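Local coordinates for protein iminosuccinate reductase (Paracoccus denitrificans, PDB 6RQA) that catalyses the NADH-dependent reduction of iminosuccinate to L-aspartate, regenerating the amino donor for the first step of the beta-hydroxyaspartate cycle, at residues A[24-29]-A[335-340]; A[31-36]-A[328-333]; A[142-147]-A[212-217]; A[234-239]-A[306-311]. All blocks are in the same frame, centred on the assembly; numbering follows the deposited sequence.

Contact 1. Residues A[24-29]-A[335-340]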
loop_
_atom_site.group_PDB
_atom_site.type_symbol
_atom_site.label_atom_id
_atom_site.label_comp_id
_atom_site.label_asym_id
_atom_site.label_seq_id
_atom_site.Cartn_x
_atom_site.Cartn_y
_atom_site.Cartn_z
ATOM N N VAL A 24 -3.980 -13.581 -13.512
ATOM C CA VAL A 24 -2.909 -13.971 -12.599
ATOM C C VAL A 24 -1.785 -14.588 -13.416
ATOM O O VAL A 24 -2.022 -15.494 -14.221
ATOM C CB VAL A 24 -3.389 -14.961 -11.519
ATOM C CG1 VAL A 24 -2.218 -15.403 -10.657
ATOM C CG2 VAL A 24 -4.479 -14.338 -10.656
ATOM N N VAL A 25 -0.565 -14.097 -13.213
ATOM C CA VAL A 25 0.624 -14.623 -13.875
ATOM C C VAL A 25 1.528 -15.199 -12.796
ATOM O O VAL A 25 2.096 -14.451 -11.987
ATOM C CB VAL A 25 1.354 -13.552 -14.695
ATOM C CG1 VAL A 25 2.520 -14.175 -15.450
ATOM C CG2 VAL A 25 0.392 -12.866 -15.652
ATOM N N ALA A 26 1.665 -16.523 -12.782
ATOM C CA ALA A 26 2.475 -17.193 -11.777
ATOM C C ALA A 26 3.949 -16.827 -11.933
ATOM O O ALA A 26 4.416 -16.442 -13.009
ATOM C CB ALA A 26 2.300 -18.709 -11.869
ATOM N N GLU A 27 4.687 -16.958 -10.828
ATOM C CA GLU A 27 6.108 -16.623 -10.831
ATOM C C GLU A 27 6.887 -17.503 -11.801
ATOM O O GLU A 27 7.839 -17.041 -12.442
ATOM C CB GLU A 27 6.675 -16.753 -9.416
ATOM C CG GLU A 27 8.180 -16.544 -9.312
ATOM C CD GLU A 27 8.589 -15.088 -9.435
ATOM O OE1 GLU A 27 7.701 -14.210 -9.407
ATOM O OE2 GLU A 27 9.802 -14.820 -9.557
ATOM N N LYS A 28 6.495 -18.772 -11.927
ATOM C CA LYS A 28 7.247 -19.708 -12.756
ATOM C C LYS A 28 7.164 -19.377 -14.241
ATOM O O LYS A 28 7.985 -19.874 -15.019
ATOM C CB LYS A 28 6.753 -21.136 -12.513
ATOM C CG LYS A 28 5.320 -21.387 -12.949
ATOM C CD LYS A 28 4.844 -22.756 -12.491
ATOM C CE LYS A 28 3.448 -23.066 -13.005
ATOM N NZ LYS A 28 3.415 -23.181 -14.488
ATOM N N GLU A 29 6.203 -18.552 -14.648
ATOM C CA GLU A 29 6.046 -18.187 -16.049
ATOM C C GLU A 29 6.863 -16.964 -16.446
ATOM O O GLU A 29 6.992 -16.691 -17.644
ATOM C CB GLU A 29 4.566 -17.929 -16.362
ATOM C CG GLU A 29 3.636 -19.076 -15.993
ATOM C CD GLU A 29 3.830 -20.301 -16.869
ATOM O OE1 GLU A 29 4.379 -20.161 -17.983
ATOM O OE2 GLU A 29 3.432 -21.404 -16.441
ATOM N N VAL A 335 -0.672 -18.190 -20.897
ATOM C CA VAL A 335 -0.291 -18.615 -19.558
ATOM C C VAL A 335 -0.828 -17.656 -18.497
ATOM O O VAL A 335 -0.351 -17.653 -17.365
ATOM C CB VAL A 335 1.233 -18.783 -19.442
ATOM C CG1 VAL A 335 1.720 -19.854 -20.407
ATOM C CG2 VAL A 335 1.934 -17.460 -19.706
ATOM N N ALA A 336 -1.819 -16.842 -18.850
ATOM C CA ALA A 336 -2.441 -15.909 -17.920
ATOM C C ALA A 336 -3.728 -16.529 -17.390
ATOM O O ALA A 336 -4.672 -16.760 -18.154
ATOM C CB ALA A 336 -2.723 -14.569 -18.598
ATOM N N GLN A 337 -3.762 -16.798 -16.088
ATOM C CA GLN A 337 -4.917 -17.432 -15.470
ATOM C C GLN A 337 -6.042 -16.421 -15.295
ATOM O O GLN A 337 -5.848 -15.362 -14.691
ATOM C CB GLN A 337 -4.535 -18.034 -14.118
ATOM C CG GLN A 337 -3.335 -18.963 -14.164
ATOM C CD GLN A 337 -2.975 -19.513 -12.797
ATOM O OE1 GLN A 337 -3.739 -20.270 -12.198
ATOM N NE2 GLN A 337 -1.809 -19.125 -12.292
ATOM N N GLU A 338 -7.218 -16.747 -15.823
ATOM C CA GLU A 338 -8.399 -15.907 -15.669
ATOM C C GLU A 338 -9.127 -16.313 -14.394
ATOM O O GLU A 338 -9.580 -17.456 -14.270
ATOM C CB GLU A 338 -9.318 -16.034 -16.882
ATOM C CG GLU A 338 -8.604 -15.915 -18.217
ATOM C CD GLU A 338 -9.539 -16.111 -19.393
ATOM O OE1 GLU A 338 -10.725 -15.733 -19.282
ATOM O OE2 GLU A 338 -9.090 -16.649 -20.427
ATOM N N VAL A 339 -9.236 -15.382 -13.449
ATOM C CA VAL A 339 -9.833 -15.641 -12.144
ATOM C C VAL A 339 -10.955 -14.637 -11.919
ATOM O O VAL A 339 -10.780 -13.436 -12.152
ATOM C CB VAL A 339 -8.789 -15.553 -11.016
ATOM C CG1 VAL A 339 -9.423 -15.893 -9.680
ATOM C CG2 VAL A 339 -7.616 -16.476 -11.305
ATOM N N GLU A 340 -12.104 -15.130 -11.464
ATOM C CA GLU A 340 -13.239 -14.265 -11.180
ATOM C C GLU A 340 -13.102 -13.668 -9.786
ATOM O O GLU A 340 -12.827 -14.383 -8.818
ATOM C CB GLU A 340 -14.549 -15.044 -11.298
ATOM C CG GLU A 340 -15.793 -14.191 -11.102
ATOM C CD GLU A 340 -17.075 -14.989 -11.240
ATOM O OE1 GLU A 340 -16.992 -16.229 -11.367
ATOM O OE2 GLU A 340 -18.163 -14.375 -11.223
HETATM O O HOH W 1 0.008 -18.245 -14.632
#
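Val24 holds CG1 trans to its backbone N (chi1 176°), which places CG1 near the amide of Gln337 and CG2 against Val339. Gln337 sends CG away from its own carbonyl carbon (chi1 -53°). The rest of its chain runs extended and carries the amide alongside Val24, on the same face of the sheet. The two residues form an antiparallel hydrogen-bonded pair. Val24 N donates to Gln337 O at 2.8 Å, and Gln337 N returns a bond to Val24 O at 2.9 Å. Next to the pair, the methyls Val24 CG2 and Val339 CG2 meet at 3.9 Å.

A water joins the two segments where they leave this pairing. It accepts from Ala26 N at 3.0 Å and from Gln337 NE2 at 3.1 Å. It donates to Val335 O at 2.8 Å, with a weak link to Val24 O. Further along, the bent side chain of Glu29 lays OE1 against Val335 CG1 at 3.6 Å. The other carboxylate oxygen, Glu29 OE2, forms a salt bridge with Lys28 NZ.

The contact adds the C-terminal strand 337-339 to the N-terminal strand 22-25 of the mixed sheet. Strand 337-339 is the outermost strand of this sheet within the subunit. Behind it, Val25 packs on Val326 and Ala330 of helix 316-333. Across the dimer interface, Gln337 NE2 also bonds Glu340 O of the second subunit, and that subunit returns the same bond. The Gln337 amide nitrogen thus serves two acceptors, the water and the neighbouring chain. This is consistent with the paired chain ends forming part of the subunit interface.

Contact 2. Residues A[31-36]-A[328-333]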
loop_
_atom_site.group_PDB
_atom_site.type_symbol
_atom_site.label_atom_id
_atom_site.label_comp_id
_atom_site.label_asym_id
_atom_site.label_seq_id
_atom_site.Cartn_x
_atom_site.Cartn_y
_atom_site.Cartn_z
ATOM N N ALA A 31 10.097 -16.223 -16.366
ATOM C CA ALA A 31 11.336 -16.450 -17.107
ATOM C C ALA A 31 11.068 -16.706 -18.585
ATOM O O ALA A 31 11.798 -16.210 -19.451
ATOM C CB ALA A 31 12.107 -17.617 -16.492
ATOM N N GLY A 32 10.026 -17.476 -18.895
ATOM C CA GLY A 32 9.696 -17.761 -20.279
ATOM C C GLY A 32 9.020 -16.634 -21.022
ATOM O O GLY A 32 8.787 -16.758 -22.230
ATOM N N LEU A 33 8.698 -15.540 -20.335
ATOM C CA LEU A 33 8.039 -14.389 -20.941
ATOM C C LEU A 33 8.942 -13.175 -21.066
ATOM O O LEU A 33 8.940 -12.517 -22.108
ATOM C CB LEU A 33 6.796 -14.008 -20.129
ATOM C CG LEU A 33 5.669 -15.042 -20.088
ATOM C CD1 LEU A 33 4.610 -14.649 -19.072
ATOM C CD2 LEU A 33 5.053 -15.210 -21.467
ATOM N N MET A 34 9.724 -12.868 -20.039
ATOM C CA MET A 34 10.556 -11.676 -20.038
ATOM C C MET A 34 11.934 -11.960 -20.622
ATOM O O MET A 34 12.487 -13.053 -20.472
ATOM C CB MET A 34 10.702 -11.120 -18.622
ATOM C CG MET A 34 9.830 -9.913 -18.352
ATOM S SD MET A 34 10.298 -8.512 -19.382
ATOM C CE MET A 34 8.748 -7.625 -19.467
ATOM N N THR A 35 12.476 -10.959 -21.297
ATOM C CA THR A 35 13.830 -10.948 -21.822
ATOM C C THR A 35 14.506 -9.671 -21.355
ATOM O O THR A 35 13.831 -8.684 -21.039
ATOM C CB THR A 35 13.845 -11.016 -23.357
ATOM O OG1 THR A 35 13.229 -9.842 -23.896
ATOM C CG2 THR A 35 13.095 -12.244 -23.849
ATOM N N PRO A 36 15.840 -9.659 -21.276
ATOM C CA PRO A 36 16.529 -8.409 -20.911
ATOM C C PRO A 36 16.229 -7.255 -21.855
ATOM O O PRO A 36 16.269 -6.094 -21.428
ATOM C CB PRO A 36 18.010 -8.808 -20.950
ATOM C CG PRO A 36 18.002 -10.273 -20.664
ATOM C CD PRO A 36 16.766 -10.802 -21.337
ATOM N N GLU A 328 0.757 -8.748 -20.853
ATOM C CA GLU A 328 0.508 -8.735 -22.292
ATOM C C GLU A 328 1.041 -10.001 -22.950
ATOM O O GLU A 328 0.353 -10.632 -23.762
ATOM C CB GLU A 328 1.140 -7.494 -22.927
ATOM C CG GLU A 328 0.677 -6.163 -22.350
ATOM C CD GLU A 328 -0.642 -5.682 -22.927
ATOM O OE1 GLU A 328 -1.452 -6.521 -23.372
ATOM O OE2 GLU A 328 -0.866 -4.453 -22.940
ATOM N N LEU A 329 2.271 -10.390 -22.608
ATOM C CA LEU A 329 2.851 -11.604 -23.175
ATOM C C LEU A 329 2.129 -12.850 -22.676
ATOM O O LEU A 329 1.938 -13.808 -23.435
ATOM C CB LEU A 329 4.340 -11.677 -22.842
ATOM C CG LEU A 329 5.201 -10.549 -23.408
ATOM C CD1 LEU A 329 6.543 -10.492 -22.701
ATOM C CD2 LEU A 329 5.389 -10.730 -24.905
ATOM N N ALA A 330 1.723 -12.855 -21.403
ATOM C CA ALA A 330 1.037 -14.018 -20.849
ATOM C C ALA A 330 -0.296 -14.261 -21.546
ATOM O O ALA A 330 -0.692 -15.414 -21.754
ATOM C CB ALA A 330 0.835 -13.839 -19.344
ATOM N N LYS A 331 -1.006 -13.190 -21.910
ATOM C CA LYS A 331 -2.251 -13.357 -22.651
ATOM C C LYS A 331 -1.999 -13.893 -24.053
ATOM O O LYS A 331 -2.811 -14.667 -24.574
ATOM C CB LYS A 331 -3.011 -12.033 -22.722
ATOM C CG LYS A 331 -3.568 -11.561 -21.389
ATOM C CD LYS A 331 -4.547 -10.411 -21.572
ATOM C CE LYS A 331 -3.862 -9.164 -22.105
ATOM N NZ LYS A 331 -4.825 -8.039 -22.283
ATOM N N HIS A 332 -0.886 -13.499 -24.673
ATOM C CA HIS A 332 -0.549 -14.012 -25.996
ATOM C C HIS A 332 -0.105 -15.467 -25.922
ATOM O O HIS A 332 -0.561 -16.307 -26.706
ATOM C CB HIS A 332 0.541 -13.148 -26.631
ATOM C CG HIS A 332 1.046 -13.677 -27.937
ATOM N ND1 HIS A 332 2.349 -14.084 -28.121
ATOM C CD2 HIS A 332 0.420 -13.869 -29.122
ATOM C CE1 HIS A 332 2.506 -14.500 -29.365
ATOM N NE2 HIS A 332 1.351 -14.382 -29.993
ATOM N N LYS A 333 0.789 -15.782 -24.981
ATOM C CA LYS A 333 1.273 -17.150 -24.836
ATOM C C LYS A 333 0.210 -18.079 -24.265
ATOM O O LYS A 333 0.316 -19.300 -24.434
ATOM C CB LYS A 333 2.524 -17.167 -23.952
ATOM C CG LYS A 333 3.276 -18.488 -23.949
ATOM C CD LYS A 333 4.516 -18.421 -23.074
ATOM C CE LYS A 333 5.277 -19.737 -23.090
ATOM N NZ LYS A 333 6.538 -19.654 -22.307
#
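The backbones come nearest at Leu33 and Leu329, whose CA atoms are 6.3 Å apart, where the short, weakly bonded helix 30-33 meets the last turns of helix 316-333. No hydrogen bond crosses between the segments. Leu33 carries the contact, with its two methyls taking different partners. Leu33 CD1 rests on Ala330 CB at 3.9 Å. Leu33 CD2 sits between two residues one helical turn apart: it is 3.9 Å from Leu329 CB and 3.6 Å from Lys333 CD. With chi1 at -64° and chi2 at 170°, the branched end of Leu33 reaches across to this side of the helix.

Leu329 answers in the opposite direction. Its side chain slides past that of Leu33, and its CD1 lies beside the backbone oxygen Leu33 O. Lys333 uses its aliphatic part. Its chain is fully extended and crosses Leu33 at a slant, carrying Lys333 NZ to 3.7 Å from Gly32 O. This is a near approach and not a bond.

In the fold, helix 316-333 packs against strand 22-25, where Lys331 touches Leu23. Helix 30-33 follows that strand in the chain, so the contact joins the first short helix to the last helix of the subunit. Leu33 also packs on Val326, a turn before Ala330 in the helix, and on Val335 beyond the helix end. Met34 starts away from 328-333, but packs on Val322, Ala325 and Val326 earlier in the same helix. Next in the chain, Thr35 occupies the N-cap position of helix 36-51, with OG1 bonded to Ala38 N.

Contact 3. Residues A[142-147]-A[212-217]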
loop_
_atom_site.group_PDB
_atom_site.type_symbol
_atom_site.label_atom_id
_atom_site.label_comp_id
_atom_site.label_asym_id
_atom_site.label_seq_id
_atom_site.Cartn_x
_atom_site.Cartn_y
_atom_site.Cartn_z
ATOM N N TYR A 142 22.975 5.726 -21.690
ATOM C CA TYR A 142 22.912 7.176 -21.794
ATOM C C TYR A 142 24.031 7.910 -21.065
ATOM O O TYR A 142 24.162 9.126 -21.245
ATOM C CB TYR A 142 21.557 7.687 -21.277
ATOM C CG TYR A 142 20.392 7.370 -22.190
ATOM C CD1 TYR A 142 20.092 8.187 -23.274
ATOM C CD2 TYR A 142 19.590 6.258 -21.969
ATOM C CE1 TYR A 142 19.030 7.903 -24.114
ATOM C CE2 TYR A 142 18.525 5.965 -22.804
ATOM C CZ TYR A 142 18.250 6.792 -23.873
ATOM O OH TYR A 142 17.191 6.505 -24.706
ATOM N N LEU A 143 24.843 7.222 -20.256
ATOM C CA LEU A 143 25.875 7.897 -19.476
ATOM C C LEU A 143 27.257 7.257 -19.545
ATOM O O LEU A 143 28.217 7.878 -19.076
ATOM C CB LEU A 143 25.457 7.991 -18.000
ATOM C CG LEU A 143 24.131 8.687 -17.690
ATOM C CD1 LEU A 143 23.776 8.524 -16.222
ATOM C CD2 LEU A 143 24.191 10.160 -18.069
ATOM N N ALA A 144 27.394 6.058 -20.104
ATOM C CA ALA A 144 28.691 5.399 -20.121
ATOM C C ALA A 144 29.676 6.161 -21.006
ATOM O O ALA A 144 29.283 6.787 -21.995
ATOM C CB ALA A 144 28.561 3.962 -20.619
ATOM N N PRO A 145 30.964 6.128 -20.665
ATOM C CA PRO A 145 31.965 6.782 -21.514
ATOM C C PRO A 145 31.987 6.176 -22.909
ATOM O O PRO A 145 31.671 5.001 -23.107
ATOM C CB PRO A 145 33.282 6.528 -20.770
ATOM C CG PRO A 145 32.876 6.274 -19.354
ATOM C CD PRO A 145 31.557 5.570 -19.438
ATOM N N LYS A 146 32.364 7.002 -23.879
ATOM C CA LYS A 146 32.398 6.569 -25.269
ATOM C C LYS A 146 33.409 5.446 -25.452
ATOM O O LYS A 146 34.593 5.603 -25.138
ATOM C CB LYS A 146 32.734 7.752 -26.176
ATOM C CG LYS A 146 33.477 8.891 -25.483
ATOM C CD LYS A 146 32.578 10.111 -25.288
ATOM C CE LYS A 146 32.057 10.218 -23.862
ATOM N NZ LYS A 146 33.148 10.499 -22.887
ATOM N N GLY A 147 32.933 4.308 -25.953
ATOM C CA GLY A 147 33.787 3.157 -26.173
ATOM C C GLY A 147 34.217 2.462 -24.897
ATOM O O GLY A 147 35.395 2.134 -24.735
ATOM N N ALA A 212 38.012 -0.133 -14.914
ATOM C CA ALA A 212 36.632 -0.349 -15.327
ATOM C C ALA A 212 36.043 0.957 -15.842
ATOM O O ALA A 212 35.978 1.950 -15.108
ATOM C CB ALA A 212 35.797 -0.899 -14.173
ATOM N N ASP A 213 35.617 0.954 -17.106
ATOM C CA ASP A 213 34.965 2.122 -17.684
ATOM C C ASP A 213 33.533 2.269 -17.191
ATOM O O ASP A 213 33.048 3.395 -17.029
ATOM C CB ASP A 213 34.996 2.028 -19.211
ATOM C CG ASP A 213 36.375 1.684 -19.744
ATOM O OD1 ASP A 213 37.373 2.194 -19.189
ATOM O OD2 ASP A 213 36.462 0.896 -20.710
ATOM N N VAL A 214 32.849 1.153 -16.952
ATOM C CA VAL A 214 31.517 1.139 -16.362
ATOM C C VAL A 214 31.575 0.283 -15.106
ATOM O O VAL A 214 32.063 -0.853 -15.145
ATOM C CB VAL A 214 30.461 0.601 -17.344
ATOM C CG1 VAL A 214 29.114 0.458 -16.651
ATOM C CG2 VAL A 214 30.348 1.516 -18.551
ATOM N N ILE A 215 31.086 0.829 -13.995
ATOM C CA ILE A 215 31.096 0.149 -12.706
ATOM C C ILE A 215 29.659 -0.007 -12.235
ATOM O O ILE A 215 28.887 0.959 -12.249
ATOM C CB ILE A 215 31.934 0.915 -11.663
ATOM C CG1 ILE A 215 33.391 1.019 -12.120
ATOM C CG2 ILE A 215 31.852 0.233 -10.307
ATOM C CD1 ILE A 215 34.280 1.767 -11.151
ATOM N N VAL A 216 29.302 -1.221 -11.824
ATOM C CA VAL A 216 27.978 -1.527 -11.295
ATOM C C VAL A 216 28.156 -2.170 -9.929
ATOM O O VAL A 216 28.737 -3.257 -9.821
ATOM C CB VAL A 216 27.181 -2.453 -12.228
ATOM C CG1 VAL A 216 25.877 -2.868 -11.568
ATOM C CG2 VAL A 216 26.915 -1.763 -13.556
ATOM N N SER A 217 27.663 -1.501 -8.890
ATOM C CA SER A 217 27.720 -2.000 -7.523
ATOM C C SER A 217 26.325 -2.434 -7.094
ATOM O O SER A 217 25.351 -1.706 -7.312
ATOM C CB SER A 217 28.267 -0.936 -6.570
ATOM O OG SER A 217 27.484 0.246 -6.618
#
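This is a small, mainly van der Waals contact, Ala144 and Pro145 against Asp213 and Val214, at the N-terminal end of the central strand 214-217 of the parallel sheet in the Rossmann-type NAD-binding domain. Residues 142-147 leave helix 125-143 and lead toward strand 150-154. Residues 212-217 enter strand 214-217, its neighbour in the sheet. No hydrogen bond joins the two segments.

The main touch is between methyls. Ala144 CB meets Val214 CG2 at 3.7 Å. A chi1 of 174° at Val214 turns CG2 toward Ala144. Pro145 lies alongside the turn into the strand. Pro145 CD and CG sit 3.6 Å and 3.7 Å from Asp213 O, and Pro145 CD also approaches Val214 CG2 at 4.3 Å. The proline ring thus packs partly on backbone and partly on a methyl.

The carboxylate of Asp213 works just beyond the segment. Its OD2 accepts hydrogen bonds from Lys149 N and Val150 N. Two backbone N-H groups therefore hold this oxygen at the start of strand 150-154.

Around the contact, Val214 pairs by backbone bonds with Val150 and Gly152 on one side, while Ile215 bonds to His236 of strand 235-239. Leu143 and Pro145 both pack on the His236 side chain, so the end of helix 125-143 and its following loop bear on two adjacent strands, 214-217 and 235-239.

Contact 4. Residues A[234-239]-A[306-311]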
loop_
_atom_site.group_PDB
_atom_site.type_symbol
_atom_site.label_atom_id
_atom_site.label_comp_id
_atom_site.label_asym_id
_atom_site.label_seq_id
_atom_site.Cartn_x
_atom_site.Cartn_y
_atom_site.Cartn_z
ATOM N N PRO A 234 37.772 8.450 -17.201
ATOM C CA PRO A 234 36.323 8.458 -17.447
ATOM C C PRO A 234 35.674 7.175 -16.945
ATOM O O PRO A 234 36.090 6.068 -17.295
ATOM C CB PRO A 234 36.222 8.587 -18.971
ATOM C CG PRO A 234 37.527 9.180 -19.393
ATOM C CD PRO A 234 38.545 8.626 -18.442
ATOM N N THR A 235 34.640 7.333 -16.120
ATOM C CA THR A 235 33.990 6.200 -15.479
ATOM C C THR A 235 32.528 6.533 -15.216
ATOM O O THR A 235 32.206 7.640 -14.781
ATOM C CB THR A 235 34.687 5.833 -14.161
ATOM O OG1 THR A 235 36.055 5.489 -14.416
ATOM C CG2 THR A 235 33.993 4.658 -13.489
ATOM N N HIS A 236 31.651 5.571 -15.490
ATOM C CA HIS A 236 30.252 5.641 -15.092
ATOM C C HIS A 236 29.996 4.606 -14.006
ATOM O O HIS A 236 30.306 3.424 -14.185
ATOM C CB HIS A 236 29.316 5.402 -16.277
ATOM C CG HIS A 236 27.886 5.201 -15.879
ATOM N ND1 HIS A 236 27.169 6.148 -15.179
ATOM C CD2 HIS A 236 27.045 4.157 -16.071
ATOM C CE1 HIS A 236 25.945 5.698 -14.963
ATOM N NE2 HIS A 236 25.843 4.493 -15.493
ATOM N N ILE A 237 29.429 5.050 -12.888
ATOM C CA ILE A 237 29.188 4.198 -11.731
ATOM C C ILE A 237 27.682 4.056 -11.561
ATOM O O ILE A 237 26.986 5.032 -11.258
ATOM C CB ILE A 237 29.836 4.764 -10.460
ATOM C CG1 ILE A 237 31.317 5.061 -10.703
ATOM C CG2 ILE A 237 29.665 3.793 -9.301
ATOM C CD1 ILE A 237 32.013 5.702 -9.521
ATOM N N ALA A 238 27.176 2.840 -11.751
ATOM C CA ALA A 238 25.761 2.537 -11.545
ATOM C C ALA A 238 25.616 1.957 -10.141
ATOM O O ALA A 238 25.734 0.749 -9.932
ATOM C CB ALA A 238 25.246 1.582 -12.614
ATOM N N ALA A 239 25.364 2.835 -9.171
ATOM C CA ALA A 239 25.203 2.428 -7.778
ATOM C C ALA A 239 23.774 1.944 -7.565
ATOM O O ALA A 239 22.832 2.742 -7.563
ATOM C CB ALA A 239 25.540 3.585 -6.841
ATOM N N GLU A 306 34.117 13.618 -15.850
ATOM C CA GLU A 306 34.968 12.437 -15.797
ATOM C C GLU A 306 34.322 11.273 -15.060
ATOM O O GLU A 306 34.629 10.115 -15.363
ATOM C CB GLU A 306 36.309 12.778 -15.140
ATOM C CG GLU A 306 36.190 13.357 -13.741
ATOM C CD GLU A 306 37.536 13.527 -13.068
ATOM O OE1 GLU A 306 38.523 12.930 -13.551
ATOM O OE2 GLU A 306 37.607 14.258 -12.059
ATOM N N VAL A 307 33.441 11.544 -14.100
ATOM C CA VAL A 307 32.770 10.498 -13.335
ATOM C C VAL A 307 31.283 10.815 -13.290
ATOM O O VAL A 307 30.890 11.902 -12.853
ATOM C CB VAL A 307 33.336 10.366 -11.911
ATOM C CG1 VAL A 307 32.559 9.316 -11.131
ATOM C CG2 VAL A 307 34.816 10.010 -11.954
ATOM N N THR A 308 30.462 9.873 -13.745
ATOM C CA THR A 308 29.015 9.960 -13.632
ATOM C C THR A 308 28.515 8.845 -12.725
ATOM O O THR A 308 29.070 7.743 -12.705
ATOM C CB THR A 308 28.331 9.858 -15.002
ATOM O OG1 THR A 308 28.687 8.619 -15.627
ATOM C CG2 THR A 308 28.752 11.015 -15.898
ATOM N N ILE A 309 27.464 9.141 -11.964
ATOM C CA ILE A 309 26.875 8.189 -11.030
ATOM C C ILE A 309 25.369 8.169 -11.241
ATOM O O ILE A 309 24.735 9.225 -11.334
ATOM C CB ILE A 309 27.208 8.535 -9.566
ATOM C CG1 ILE A 309 28.710 8.422 -9.310
ATOM C CG2 ILE A 309 26.446 7.629 -8.614
ATOM C CD1 ILE A 309 29.103 8.741 -7.885
ATOM N N PHE A 310 24.800 6.970 -11.326
ATOM C CA PHE A 310 23.355 6.778 -11.326
ATOM C C PHE A 310 22.958 6.132 -10.007
ATOM O O PHE A 310 23.350 4.994 -9.726
ATOM C CB PHE A 310 22.902 5.915 -12.501
ATOM C CG PHE A 310 21.482 5.441 -12.380
ATOM C CD1 PHE A 310 20.433 6.346 -12.398
ATOM C CD2 PHE A 310 21.197 4.094 -12.242
ATOM C CE1 PHE A 310 19.125 5.917 -12.281
ATOM C CE2 PHE A 310 19.891 3.657 -12.127
ATOM C CZ PHE A 310 18.852 4.570 -12.146
ATOM N N ASP A 311 22.180 6.860 -9.204
ATOM C CA ASP A 311 21.766 6.388 -7.882
ATOM C C ASP A 311 20.443 5.642 -8.026
ATOM O O ASP A 311 19.354 6.187 -7.835
ATOM C CB ASP A 311 21.657 7.556 -6.909
ATOM C CG ASP A 311 21.505 7.106 -5.471
ATOM O OD1 ASP A 311 21.599 5.889 -5.209
ATOM O OD2 ASP A 311 21.292 7.974 -4.599
HETATM O O HOH W 2 21.692 3.258 -5.035
#
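His236 and Thr308 sit side by side on two neighbouring parallel strands in the sheet of the Rossmann-type domain. His236 ND1 and Thr308 OG1 form a hydrogen bond of 2.9 Å. The hydroxyl lies at the ring edge, near its plane, and the side chains cross at about a right angle. Thr308 chi1 of 59° turns OG1 to this edge. Phe310 CB meets the same ring at its edge, 3.9 Å from His236 CE1.

On the other face, Ile237 CD1 touches Val307 CG1 at 4.0 Å, and Ile237 CB meets Ile309 CG1. Leu250 packs on both isoleucines.

The backbone ladder sets these pairs. Ile237 N donates to Thr308 O at 2.7 Å, and Ile237 O accepts from Phe310 N at 2.9 Å. Thr235 and Ala239 continue it, the latter weakly. The short strands run 15° from parallel.

Farther out, helix 125-143 covers the His236 side, with Ser139 touching Ala238 and Phe310. The strands lead directly into the NAD-binding residues Met240 and Gly312. Asp311 OD2 accepts from Ser268 OG and Cys274 N. On the His236 ring, the second nitrogen, NE2, is hydrogen-bonded to Ser139 OG.

In the fold
The contacts form two pairs in separate parts of the subunit. Contacts 1 and 2 have centres about 11 Å apart and meet where Val335 N probably bonds Ala330 O. Contacts 3 and 4 have centres about 7 Å apart and share the parallel sheet, where strands 214-217 and 235-239 are neighbours. Contact 1 is about 39 Å from contact 4, centre to centre. Along the chain, contact 1 encloses contact 2, which in turn encloses contacts 3 and 4 in series. The second pair lies closer to the NAD pocket: the side chain of Asp311 in contact 4 is about 7 Å from bound NAD. Contacts 1 and 2 lie away from it, and contact 1 reaches the second subunit.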